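PDB 1Q5D: P450 epoxidase from Sorangium cellulosum, which belongs to the cytochrome P450 family, a largely helical fold built round a buried haem, and holds a second ligand in a pocket beside that haem. Local coordinates for residues P40-D45 against V51-H56; T179-G184 against Y399-R404; D224-L229 against A246-I251; L262-V267 against E407-I412. All coordinates share one frame; numbering follows the deposited sequence.

Contact 1 (P40-D45 against V51-H56)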
# COMPACT_ATOMS: atom_id res chain seq x y z
N PRO A 40 9.03 -15.54 18.55
CA PRO A 40 7.90 -15.44 17.61
C PRO A 40 7.00 -14.24 17.92
O PRO A 40 6.22 -13.84 17.05
CB PRO A 40 7.11 -16.71 17.90
CG PRO A 40 7.33 -16.92 19.39
CD PRO A 40 8.78 -16.56 19.59
N ILE A 41 7.10 -13.70 19.13
CA ILE A 41 6.22 -12.62 19.56
C ILE A 41 6.87 -11.77 20.66
O ILE A 41 7.59 -12.29 21.52
CB ILE A 41 4.85 -13.17 20.04
CG1 ILE A 41 3.81 -12.05 20.16
CG2 ILE A 41 5.01 -13.93 21.37
CD1 ILE A 41 2.40 -12.54 20.43
N PHE A 42 6.63 -10.47 20.62
CA PHE A 42 7.07 -9.60 21.68
C PHE A 42 6.13 -8.42 21.81
O PHE A 42 5.38 -8.12 20.86
CB PHE A 42 8.51 -9.13 21.44
CG PHE A 42 8.68 -8.22 20.25
CD1 PHE A 42 8.50 -6.84 20.38
CD2 PHE A 42 9.06 -8.73 19.01
CE1 PHE A 42 8.68 -6.00 19.30
CE2 PHE A 42 9.24 -7.89 17.92
CZ PHE A 42 9.05 -6.51 18.07
N TYR A 43 6.14 -7.78 22.97
CA TYR A 43 5.32 -6.59 23.16
C TYR A 43 6.14 -5.34 22.82
O TYR A 43 7.26 -5.15 23.32
CB TYR A 43 4.77 -6.49 24.59
CG TYR A 43 3.63 -5.51 24.70
CD1 TYR A 43 2.33 -5.90 24.45
CD2 TYR A 43 3.86 -4.17 25.02
CE1 TYR A 43 1.28 -5.01 24.53
CE2 TYR A 43 2.82 -3.26 25.11
CZ TYR A 43 1.53 -3.69 24.86
OH TYR A 43 0.47 -2.82 24.94
N TRP A 44 5.57 -4.50 21.97
CA TRP A 44 6.23 -3.29 21.51
C TRP A 44 5.72 -2.14 22.36
O TRP A 44 4.59 -1.70 22.19
CB TRP A 44 5.89 -3.03 20.04
CG TRP A 44 6.51 -1.78 19.47
CD1 TRP A 44 7.60 -1.08 19.94
CD2 TRP A 44 6.07 -1.07 18.30
NE1 TRP A 44 7.85 0.01 19.14
CE2 TRP A 44 6.93 0.03 18.12
CE3 TRP A 44 5.04 -1.28 17.37
CZ2 TRP A 44 6.78 0.94 17.07
CZ3 TRP A 44 4.89 -0.38 16.34
CH2 TRP A 44 5.77 0.71 16.19
N ASP A 45 6.56 -1.65 23.27
CA ASP A 45 6.15 -0.63 24.22
C ASP A 45 5.51 0.60 23.57
O ASP A 45 4.36 0.92 23.85
CB ASP A 45 7.32 -0.24 25.16
CG ASP A 45 8.56 0.27 24.40
OD1 ASP A 45 9.48 0.80 25.06
OD2 ASP A 45 8.71 0.20 23.15
N VAL A 51 3.77 -8.00 18.64
CA VAL A 51 4.39 -8.04 17.31
C VAL A 51 4.73 -9.49 16.97
O VAL A 51 5.47 -10.16 17.71
CB VAL A 51 5.68 -7.20 17.26
CG1 VAL A 51 6.39 -7.36 15.92
CG2 VAL A 51 5.37 -5.72 17.51
N LEU A 52 4.20 -9.98 15.85
CA LEU A 52 4.52 -11.34 15.39
C LEU A 52 5.58 -11.30 14.30
O LEU A 52 5.43 -10.59 13.29
CB LEU A 52 3.25 -12.04 14.91
CG LEU A 52 2.25 -12.39 16.01
CD1 LEU A 52 0.88 -12.67 15.44
CD2 LEU A 52 2.76 -13.58 16.82
N THR A 53 6.64 -12.10 14.48
CA THR A 53 7.82 -12.03 13.63
C THR A 53 7.98 -13.14 12.58
O THR A 53 8.82 -13.01 11.71
CB THR A 53 9.08 -12.07 14.49
OG1 THR A 53 9.05 -13.25 15.32
CG2 THR A 53 9.11 -10.90 15.49
N ARG A 54 7.22 -14.23 12.68
CA ARG A 54 7.48 -15.37 11.81
C ARG A 54 6.36 -15.66 10.80
O ARG A 54 5.18 -15.47 11.09
CB ARG A 54 7.79 -16.61 12.66
CG ARG A 54 9.08 -16.46 13.47
CD ARG A 54 9.27 -17.50 14.59
NE ARG A 54 10.43 -17.17 15.41
CZ ARG A 54 10.82 -17.87 16.47
NH1 ARG A 54 10.13 -18.94 16.86
NH2 ARG A 54 11.89 -17.48 17.15
N TYR A 55 6.74 -16.10 9.61
CA TYR A 55 5.76 -16.32 8.55
C TYR A 55 4.51 -17.09 8.99
O TYR A 55 3.39 -16.61 8.82
CB TYR A 55 6.39 -17.03 7.35
CG TYR A 55 5.43 -17.15 6.19
CD1 TYR A 55 5.44 -16.23 5.15
CD2 TYR A 55 4.47 -18.18 6.15
CE1 TYR A 55 4.56 -16.33 4.08
CE2 TYR A 55 3.58 -18.29 5.09
CZ TYR A 55 3.63 -17.37 4.06
OH TYR A 55 2.74 -17.45 3.00
N HIS A 56 4.68 -18.26 9.58
CA HIS A 56 3.52 -19.12 9.85
C HIS A 56 2.55 -18.52 10.84
O HIS A 56 1.33 -18.69 10.71
CB HIS A 56 3.94 -20.53 10.24
CG HIS A 56 4.33 -21.37 9.06
ND1 HIS A 56 5.65 -21.70 8.78
CD2 HIS A 56 3.59 -21.91 8.06
CE1 HIS A 56 5.69 -22.42 7.67
NE2 HIS A 56 4.46 -22.56 7.21
O HOH W 1 5.54 -15.13 14.97
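Phe-42 and Val-51 face each other as an antiparallel hydrogen-bonded pair of the hairpin 41-44/49-52, their side chains lying alongside one another. Val-51 CB sits 3.7 Å from the centroid of the Phe-42 ring, 19° off its normal, in a CH-pi contact displaced toward the rim. Chi1 of 67° sets the ring between its own backbone N and carbonyl carbon, bringing one ring face against Val-51 CB. Thr-53 CG2 meets the same ring at its edge, while Val-51 CG2 reaches Trp-44 CB at 3.7 Å. Ile-41 and Leu-52 form the neighbouring non-hydrogen-bonded pair on the other face, with Ile-41 CD1 3.8 Å from Leu-52 CD2.

Beyond the strand pairing, a guanidinium group and a water join in. The extended chain of Arg-54 runs beside Pro-40 and lays one guanidinium face over the proline N, CZ at 3.6 Å; Arg-54 NE bonds to the Arg-36 carbonyl. Pro-40 O accepts from Thr-53 N at 3.1 Å, the donor standing above the carbonyl plane, and from a water that accepts from Arg-54 N. Backbone bonds thus set the register, apolar side chains meet on both faces, and the water ties Pro-40 O to the N-cap residue of helix 55-62.

Contact 2 (T179-G184 against Y399-R404). With EPB (7,11-dihydroxy-8,8,10,12,16-pentamethyl-3-[1-methyl-2-(2-methyl-thiazol-4-yl)vinyl]-4,17-dioxabicyclo[14.1.0]heptadecane-5,9-dione), chain C.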
# COMPACT_ATOMS: atom_id res chain seq x y z
N THR A 179 -4.61 11.27 3.97
CA THR A 179 -5.55 10.37 4.60
C THR A 179 -4.83 9.15 5.19
O THR A 179 -5.11 8.75 6.32
CB THR A 179 -6.60 9.90 3.60
OG1 THR A 179 -7.49 10.99 3.31
CG2 THR A 179 -7.48 8.85 4.21
N ALA A 180 -3.92 8.57 4.43
CA ALA A 180 -3.21 7.38 4.91
C ALA A 180 -2.44 7.66 6.21
O ALA A 180 -2.48 6.84 7.15
CB ALA A 180 -2.31 6.82 3.82
N ARG A 181 -1.77 8.82 6.27
CA ARG A 181 -1.08 9.27 7.49
C ARG A 181 -2.05 9.61 8.62
O ARG A 181 -1.82 9.26 9.78
CB ARG A 181 -0.25 10.52 7.21
CG ARG A 181 1.05 10.29 6.46
CD ARG A 181 1.77 11.59 6.12
NE ARG A 181 3.20 11.41 5.92
CZ ARG A 181 3.80 11.52 4.75
NH1 ARG A 181 3.09 11.79 3.65
NH2 ARG A 181 5.11 11.35 4.66
N ALA A 182 -3.13 10.33 8.28
CA ALA A 182 -4.08 10.78 9.29
C ALA A 182 -4.76 9.61 9.97
O ALA A 182 -5.08 9.66 11.16
CB ALA A 182 -5.14 11.71 8.66
N LEU A 183 -5.00 8.54 9.21
CA LEU A 183 -5.62 7.35 9.78
C LEU A 183 -4.72 6.71 10.83
O LEU A 183 -5.16 5.86 11.61
CB LEU A 183 -5.94 6.33 8.67
CG LEU A 183 -7.19 6.66 7.84
CD1 LEU A 183 -7.36 5.64 6.69
CD2 LEU A 183 -8.47 6.75 8.68
N GLY A 184 -3.46 7.11 10.86
CA GLY A 184 -2.54 6.59 11.86
C GLY A 184 -2.51 7.36 13.18
O GLY A 184 -1.92 6.88 14.15
N TYR A 399 10.42 8.93 7.48
CA TYR A 399 9.85 8.38 8.71
C TYR A 399 8.32 8.26 8.65
O TYR A 399 7.64 8.47 9.66
CB TYR A 399 10.23 9.25 9.91
CG TYR A 399 11.71 9.36 10.16
CD1 TYR A 399 12.42 10.51 9.79
CD2 TYR A 399 12.41 8.33 10.75
CE1 TYR A 399 13.79 10.60 10.00
CE2 TYR A 399 13.77 8.42 10.97
CZ TYR A 399 14.44 9.55 10.61
OH TYR A 399 15.80 9.61 10.84
N HIS A 400 7.78 7.95 7.48
CA HIS A 400 6.35 7.67 7.34
C HIS A 400 5.95 6.56 8.33
O HIS A 400 6.66 5.56 8.46
CB HIS A 400 6.04 7.24 5.89
CG HIS A 400 4.58 7.16 5.58
ND1 HIS A 400 3.75 6.23 6.16
CD2 HIS A 400 3.81 7.88 4.73
CE1 HIS A 400 2.53 6.39 5.69
NE2 HIS A 400 2.53 7.39 4.83
N PRO A 401 4.84 6.73 9.03
CA PRO A 401 4.44 5.78 10.07
C PRO A 401 4.14 4.38 9.55
O PRO A 401 4.22 3.41 10.32
CB PRO A 401 3.16 6.39 10.65
CG PRO A 401 2.67 7.32 9.60
CD PRO A 401 3.90 7.87 8.93
N ALA A 402 3.81 4.26 8.26
CA ALA A 402 3.46 2.95 7.70
C ALA A 402 4.48 2.39 6.71
O ALA A 402 4.56 1.18 6.52
CB ALA A 402 2.06 3.01 7.04
N PHE A 403 5.23 3.26 6.05
CA PHE A 403 6.07 2.82 4.96
C PHE A 403 7.53 3.13 5.20
O PHE A 403 7.87 4.13 5.85
CB PHE A 403 5.67 3.54 3.66
CG PHE A 403 4.26 3.25 3.22
CD1 PHE A 403 3.34 4.28 3.12
CD2 PHE A 403 3.88 1.96 2.87
CE1 PHE A 403 2.04 4.03 2.70
CE2 PHE A 403 2.59 1.69 2.45
CZ PHE A 403 1.66 2.73 2.37
N ARG A 404 8.38 2.28 4.65
CA ARG A 404 9.78 2.61 4.51
C ARG A 404 9.86 3.55 3.29
O ARG A 404 10.29 3.14 2.21
CB ARG A 404 10.62 1.34 4.29
CG ARG A 404 10.40 0.22 5.33
CD ARG A 404 11.02 -1.15 4.94
NE ARG A 404 12.38 -0.96 4.42
CZ ARG A 404 12.94 -1.71 3.48
NH1 ARG A 404 12.28 -2.73 2.96
NH2 ARG A 404 14.17 -1.43 3.08
O16 EPB C . -1.44 3.61 3.98
C51 EPB C . 0.12 -0.89 3.29
O41 EPB C . -2.06 -1.01 1.73
C5 EPB C . -1.32 -0.95 2.94
C4 EPB C . -2.32 0.22 2.41
C16 EPB C . -1.93 3.01 4.86
O1 EPB C . -3.03 2.17 4.75
C2 EPB C . -3.79 1.95 3.42
C3 EPB C . -3.60 0.43 3.01
C20 EPB C . -5.27 2.30 3.84
C21 EPB C . -5.45 3.79 4.07
C22 EPB C . -6.26 1.36 3.95
C23 EPB C . -7.67 1.45 4.35
N26 EPB C . -8.03 2.36 5.32
C25 EPB C . -9.36 2.29 5.58
C27 EPB C . -9.95 3.21 6.58
C24 EPB C . -8.68 0.68 3.91
S1 EPB C . -10.14 1.11 4.69
C15 EPB C . -1.37 3.12 6.30
C14 EPB C . -2.46 3.27 7.45
O14 EPB C . -3.25 4.36 7.02
C13 EPB C . -1.90 3.38 8.98
C29 EPB C . -1.04 4.69 9.09
C30 EPB C . -3.06 3.58 9.95
C12 EPB C . -0.94 2.12 9.37
O12 EPB C . 0.28 2.30 9.70
C11 EPB C . -1.39 0.61 9.38
C28 EPB C . -0.92 0.07 10.75
C10 EPB C . -1.10 0.04 8.02
O10 EPB C . 0.34 -0.14 7.85
C9 EPB C . -1.83 -1.28 7.94
C91 EPB C . -3.27 -1.04 8.02
C8 EPB C . -1.74 -1.99 6.63
C7 EPB C . -1.00 -1.21 5.47
C6 EPB C . -2.17 -1.21 4.36
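One wall of the ligand pocket of this P450 is formed where the end of helix 169-182 meets the loop between strands 396-397 and 406-412. Their direct meeting rests mainly on Arg-181 and His-400. CD2 of His-400 stands over the centre of one face of the Arg-181 guanidinium, 3.6 Å from CZ, with the two planes 44° apart, so this is an inclined approach and not a flat stack. Lower on the arginine chain, CG lies 3.6 Å from His-400 NE2. The imidazole is steadied from its own loop: Ala-402 N donates to His-400 ND1 at 2.9 Å and 163°, almost in the ring plane, and Phe-403 CD1 covers part of one ring face. With CG anti to the backbone N (chi1 -170°), the histidine extends toward the helix.

Both segments also touch EPB. Its O14 hydroxyl donates to the Ala-180 carbonyl O at 2.6 Å, and Ala-402 CB approaches EPB O12 to 3.3 Å. Phe-403 CZ lies 3.6 Å from EPB O16, while Leu-183 CD1 packs near the thiazole nitrogen N26.

Farther out, Arg-181 NE forms a salt bridge with Asp-192, and the arginine side chain touches Leu-198 of helix 195-218. Phe-403 rests on helix 257-272, placing the loop between that helix and the end of helix 169-182.

Contact 3 (D224-L229 against A246-I251). With HEM (protoporphyrin IX containing Fe), chain B.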
# COMPACT_ATOMS: atom_id res chain seq x y z
N ASP A 224 -18.74 1.51 -15.85
CA ASP A 224 -18.08 2.52 -15.04
C ASP A 224 -18.20 2.15 -13.57
O ASP A 224 -19.29 1.84 -13.09
CB ASP A 224 -18.72 3.88 -15.31
CG ASP A 224 -18.10 4.99 -14.49
OD1 ASP A 224 -16.90 5.29 -14.71
OD2 ASP A 224 -18.72 5.62 -13.62
N VAL A 225 -17.08 2.14 -12.86
CA VAL A 225 -17.05 1.65 -11.49
C VAL A 225 -17.91 2.50 -10.58
O VAL A 225 -18.78 1.99 -9.84
CB VAL A 225 -15.61 1.62 -10.90
CG1 VAL A 225 -15.65 1.26 -9.41
CG2 VAL A 225 -14.75 0.65 -11.65
N LEU A 226 -17.67 3.81 -10.62
CA LEU A 226 -18.45 4.75 -9.80
C LEU A 226 -19.95 4.68 -10.10
O LEU A 226 -20.77 4.61 -9.19
CB LEU A 226 -17.93 6.17 -9.96
CG LEU A 226 -16.66 6.53 -9.20
CD1 LEU A 226 -16.41 8.04 -9.28
CD2 LEU A 226 -16.71 6.08 -7.71
N THR A 227 -20.31 4.72 -11.38
CA THR A 227 -21.72 4.58 -11.73
C THR A 227 -22.30 3.31 -11.12
O THR A 227 -23.40 3.31 -10.56
CB THR A 227 -21.90 4.55 -13.26
OG1 THR A 227 -21.58 5.83 -13.80
CG2 THR A 227 -23.38 4.36 -13.65
N MET A 228 -21.55 2.22 -11.24
CA MET A 228 -21.99 0.94 -10.69
C MET A 228 -22.23 1.05 -9.18
O MET A 228 -23.26 0.60 -8.68
CB MET A 228 -20.96 -0.16 -11.00
CG MET A 228 -21.37 -1.54 -10.49
SD MET A 228 -20.90 -1.79 -8.76
CE MET A 228 -19.08 -1.72 -8.92
N LEU A 229 -21.28 1.66 -8.47
CA LEU A 229 -21.42 1.84 -7.03
C LEU A 229 -22.63 2.72 -6.72
O LEU A 229 -23.43 2.41 -5.84
CB LEU A 229 -20.13 2.44 -6.42
CG LEU A 229 -18.91 1.52 -6.48
CD1 LEU A 229 -17.61 2.28 -6.09
CD2 LEU A 229 -19.11 0.29 -5.59
N ALA A 246 -16.79 6.06 1.85
CA ALA A 246 -15.64 5.50 2.55
C ALA A 246 -14.84 4.59 1.63
O ALA A 246 -13.62 4.52 1.74
CB ALA A 246 -16.07 4.75 3.76
N LEU A 247 -15.53 3.90 0.73
CA LEU A 247 -14.88 2.97 -0.21
C LEU A 247 -13.99 3.67 -1.22
O LEU A 247 -12.83 3.27 -1.44
CB LEU A 247 -15.94 2.12 -0.94
CG LEU A 247 -15.39 1.19 -2.01
CD1 LEU A 247 -14.51 0.11 -1.36
CD2 LEU A 247 -16.51 0.52 -2.83
N VAL A 248 -14.53 4.70 -1.84
CA VAL A 248 -13.79 5.44 -2.85
C VAL A 248 -12.65 6.18 -2.17
O VAL A 248 -11.53 6.18 -2.67
CB VAL A 248 -14.72 6.40 -3.65
CG1 VAL A 248 -13.93 7.14 -4.73
CG2 VAL A 248 -15.85 5.62 -4.29
N GLY A 249 -12.91 6.73 -0.99
CA GLY A 249 -11.84 7.41 -0.27
C GLY A 249 -10.71 6.46 0.07
O GLY A 249 -9.53 6.80 -0.05
N ALA A 250 -11.07 5.25 0.48
CA ALA A 250 -10.08 4.25 0.88
C ALA A 250 -9.28 3.75 -0.32
O ALA A 250 -8.06 3.57 -0.23
CB ALA A 250 -10.77 3.10 1.62
N ILE A 251 -9.95 3.59 -1.46
CA ILE A 251 -9.27 3.19 -2.67
C ILE A 251 -8.19 4.19 -3.07
O ILE A 251 -7.08 3.81 -3.43
CB ILE A 251 -10.28 2.96 -3.84
CG1 ILE A 251 -11.05 1.65 -3.60
CG2 ILE A 251 -9.52 2.91 -5.16
CD1 ILE A 251 -12.28 1.46 -4.48
CHA HEM B . -5.73 -3.80 1.50
CHB HEM B . -1.07 -3.93 0.25
CHC HEM B . -2.08 -1.37 -3.76
CHD HEM B . -6.59 -0.76 -2.20
C1A HEM B . -4.40 -4.13 1.46
C2A HEM B . -3.72 -5.03 2.37
C3A HEM B . -2.43 -5.05 2.04
C4A HEM B . -2.25 -4.17 0.90
CMA HEM B . -1.32 -5.87 2.74
CAA HEM B . -4.39 -5.81 3.52
CBA HEM B . -4.20 -5.08 4.85
CGA HEM B . -4.79 -5.92 5.97
O1A HEM B . -4.84 -5.44 7.14
O2A HEM B . -5.22 -7.08 5.70
C1B HEM B . -0.98 -3.25 -0.93
C2B HEM B . 0.25 -3.09 -1.66
C3B HEM B . -0.01 -2.38 -2.75
C4B HEM B . -1.42 -2.06 -2.76
CMB HEM B . 1.66 -3.62 -1.26
CAB HEM B . 1.08 -2.04 -3.77
CBB HEM B . 0.95 -1.03 -4.63
C1C HEM B . -3.39 -1.01 -3.72
C2C HEM B . -4.12 -0.30 -4.75
C3C HEM B . -5.37 -0.13 -4.31
C4C HEM B . -5.46 -0.75 -3.00
CMC HEM B . -3.49 0.15 -6.10
CAC HEM B . -6.58 0.56 -4.96
CBC HEM B . -6.57 0.87 -6.25
C1D HEM B . -6.74 -1.46 -1.04
C2D HEM B . -7.93 -1.41 -0.23
C3D HEM B . -7.67 -2.36 0.92
C4D HEM B . -6.35 -2.87 0.70
CMD HEM B . -9.19 -0.58 -0.51
CAD HEM B . -8.63 -2.71 2.06
CBD HEM B . -9.17 -4.11 1.72
CGD HEM B . -10.11 -4.59 2.80
O1D HEM B . -9.88 -4.24 3.98
O2D HEM B . -11.10 -5.32 2.48
NA HEM B . -3.48 -3.62 0.56
NB HEM B . -2.01 -2.61 -1.62
NC HEM B . -4.24 -1.25 -2.67
ND HEM B . -5.83 -2.33 -0.46
FE HEM B . -3.90 -2.59 -1.14
O HOH W 2 -3.33 -0.83 0.08
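Leu-226 and Val-248 make the closest approach between the two segments, CD2 of the leucine lying 3.6 Å from CG2 of the valine as their side chains cross at about a right angle. A turn later, Leu-229 points between two neighbours: its CD2 is 3.8 Å from Leu-247 CD2, and its CD1 is 4.2 Å from Val-248 CG2. A chi1 of 176° swings the Leu-247 chain round to Leu-229. The atoms that meet between the segments are all methyl carbons, consistent with segment axes 12.1 Å apart.

Behind this layer, Leu-109 of helix 100-110 packs on Leu-229, while Leu-209 and Leu-213 of helix 195-218 touch Val-248 and Leu-226. The start of helix 225-234 is fixed by Asp-224 at the N-cap. Its OD2 accepts from Thr-227 N at 2.9 Å and from Thr-227 OG1, the donors reaching opposite faces of the carboxylate plane; Arg-216 and Lys-163 add salt bridges.

On helix 241-255, Ile-251 brings CG2 to 3.7 Å from HEM CBC, and Ala-250 touches EPB. The two segments run nearly antiparallel, 154° apart, consistent with helix H packing on the first part of helix I, the distal-side helix of P450s.

Contact 4 (L262-V267 against E407-I412)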
# COMPACT_ATOMS: atom_id res chain seq x y z
N LEU A 262 6.26 0.83 -4.52
CA LEU A 262 6.50 -0.37 -5.33
C LEU A 262 7.37 -0.06 -6.55
O LEU A 262 8.39 -0.73 -6.83
CB LEU A 262 5.16 -1.00 -5.75
CG LEU A 262 5.24 -2.12 -6.81
CD1 LEU A 262 6.18 -3.23 -6.30
CD2 LEU A 262 3.85 -2.69 -7.08
N ILE A 263 6.96 0.97 -7.29
CA ILE A 263 7.68 1.41 -8.46
C ILE A 263 9.09 1.83 -8.08
O ILE A 263 10.06 1.42 -8.72
CB ILE A 263 6.92 2.58 -9.16
CG1 ILE A 263 5.58 2.07 -9.72
CG2 ILE A 263 7.78 3.17 -10.27
CD1 ILE A 263 4.62 3.15 -10.18
N ALA A 264 9.22 2.66 -7.05
CA ALA A 264 10.54 3.12 -6.63
C ALA A 264 11.43 1.98 -6.14
O ALA A 264 12.60 1.87 -6.52
CB ALA A 264 10.43 4.23 -5.56
N PHE A 265 10.87 1.12 -5.28
CA PHE A 265 11.62 -0.01 -4.75
C PHE A 265 12.01 -0.97 -5.90
O PHE A 265 13.07 -1.59 -5.88
CB PHE A 265 10.78 -0.76 -3.73
CG PHE A 265 10.91 -0.27 -2.29
CD1 PHE A 265 10.66 1.05 -1.95
CD2 PHE A 265 11.25 -1.15 -1.29
CE1 PHE A 265 10.77 1.48 -0.62
CE2 PHE A 265 11.37 -0.73 0.05
CZ PHE A 265 11.12 0.59 0.37
N ALA A 266 11.14 -1.10 -6.89
CA ALA A 266 11.44 -2.00 -8.01
C ALA A 266 12.65 -1.52 -8.79
O ALA A 266 13.56 -2.30 -9.07
CB ALA A 266 10.21 -2.17 -8.93
N VAL A 267 12.67 -0.23 -9.12
CA VAL A 267 13.79 0.38 -9.82
C VAL A 267 15.06 0.28 -8.99
O VAL A 267 16.12 -0.09 -9.51
CB VAL A 267 13.51 1.87 -10.18
CG1 VAL A 267 14.80 2.57 -10.60
CG2 VAL A 267 12.44 1.98 -11.30
N GLU A 407 12.22 9.04 -0.19
CA GLU A 407 11.95 10.43 -0.49
C GLU A 407 12.55 10.85 -1.83
O GLU A 407 11.98 11.69 -2.54
CB GLU A 407 12.45 11.33 0.64
CG GLU A 407 11.70 11.10 1.94
CD GLU A 407 12.22 11.94 3.10
OE1 GLU A 407 11.44 12.19 4.03
OE2 GLU A 407 13.39 12.34 3.09
N SER A 408 13.70 10.28 -2.17
CA SER A 408 14.36 10.56 -3.44
C SER A 408 15.18 9.35 -3.90
O SER A 408 15.79 8.65 -3.09
CB SER A 408 15.25 11.82 -3.33
OG SER A 408 16.29 11.63 -2.40
N LEU A 409 15.15 9.10 -5.20
CA LEU A 409 15.91 8.04 -5.83
C LEU A 409 16.52 8.64 -7.09
O LEU A 409 15.92 8.64 -8.16
CB LEU A 409 14.98 6.87 -6.18
CG LEU A 409 15.61 5.64 -6.85
CD1 LEU A 409 16.85 5.22 -6.11
CD2 LEU A 409 14.60 4.48 -6.95
N ASN A 410 17.72 9.18 -6.94
CA ASN A 410 18.35 9.94 -8.01
C ASN A 410 19.18 9.05 -8.92
O ASN A 410 20.02 8.28 -8.45
CB ASN A 410 19.18 11.09 -7.44
CG ASN A 410 18.33 12.29 -7.05
OD1 ASN A 410 18.17 12.59 -5.87
ND2 ASN A 410 17.77 12.96 -8.05
N VAL A 411 18.93 9.16 -10.22
CA VAL A 411 19.60 8.32 -11.19
C VAL A 411 20.14 9.15 -12.34
O VAL A 411 19.76 10.31 -12.52
CB VAL A 411 18.66 7.23 -11.77
CG1 VAL A 411 18.08 6.37 -10.67
CG2 VAL A 411 17.54 7.88 -12.60
N ILE A 412 21.02 8.53 -13.11
CA ILE A 412 21.47 9.07 -14.38
C ILE A 412 20.96 8.13 -15.45
O ILE A 412 21.36 6.96 -15.50
CB ILE A 412 23.00 9.14 -14.43
CG1 ILE A 412 23.53 10.00 -13.28
CG2 ILE A 412 23.46 9.68 -15.78
CD1 ILE A 412 24.86 9.54 -12.72
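Ala-264, Val-267 and Leu-409 join helix 257-272 to strand 406-412, a small helix-on-sheet contact within the P450 fold. The strand pairs with 143-144, 390-391 and 396-397, and is interrupted where Glu-407 and Ser-408 both face Val-396 in a classic beta bulge.

The apolar part is carried by one methyl of the leucine. Leu-409 CD2 lies 4.1 Å from Val-267 CG1, their side chains inclined to each other, and 4.4 Å from Ala-264 CB. Chi1 of -179° sends the Leu-409 chain opposite its own amide N and out to the helix. Ala-264 and Val-267 are three positions apart and thus present neighbouring points on one helical surface, and the CD2 methyl of Leu-409 lies against both.

Polar bonding belongs to each partner separately. Val-267 N donates to Ile-263 O at 3.1 Å within the helix, and on the strand Leu-409 N bonds to the Asp-144 carboxylate, while backbone bonds link Leu-409 with Val-145 and Val-411 with Phe-143. Away from the strand, Ala-266 packs on Leu-291 and Val-294 of helix 287-297, which places helix 257-272 between that helix and the sheet.

The nearest approach is made to the backbone: Leu-409 CD2 comes within 3.3 Å of the Ala-264 carbonyl O.

Contacts 2 and 3 both supply residues to the EPB pocket; contacts 1 and 4 lie farther from it. Contact 3 is nested inside the chain loop that contact 2 closes; their centres are about 22 Å apart and their nearest atoms about 5 Å. Contact 3 alone among the four also brings a residue, Ile-251, to the haem, and its helix 241-255 is followed in the chain by helix 257-272 of contact 4. Contacts 2 and 4 alternate along the chain and touch directly, Phe-265 CZ packing 3.2 Å from Arg-404 O. Contact 1 is more peripheral, its Trp-44 side chain about 8 Å from EPB, and its centre lies about 35 Å from that of contact 3, across the chain's centre.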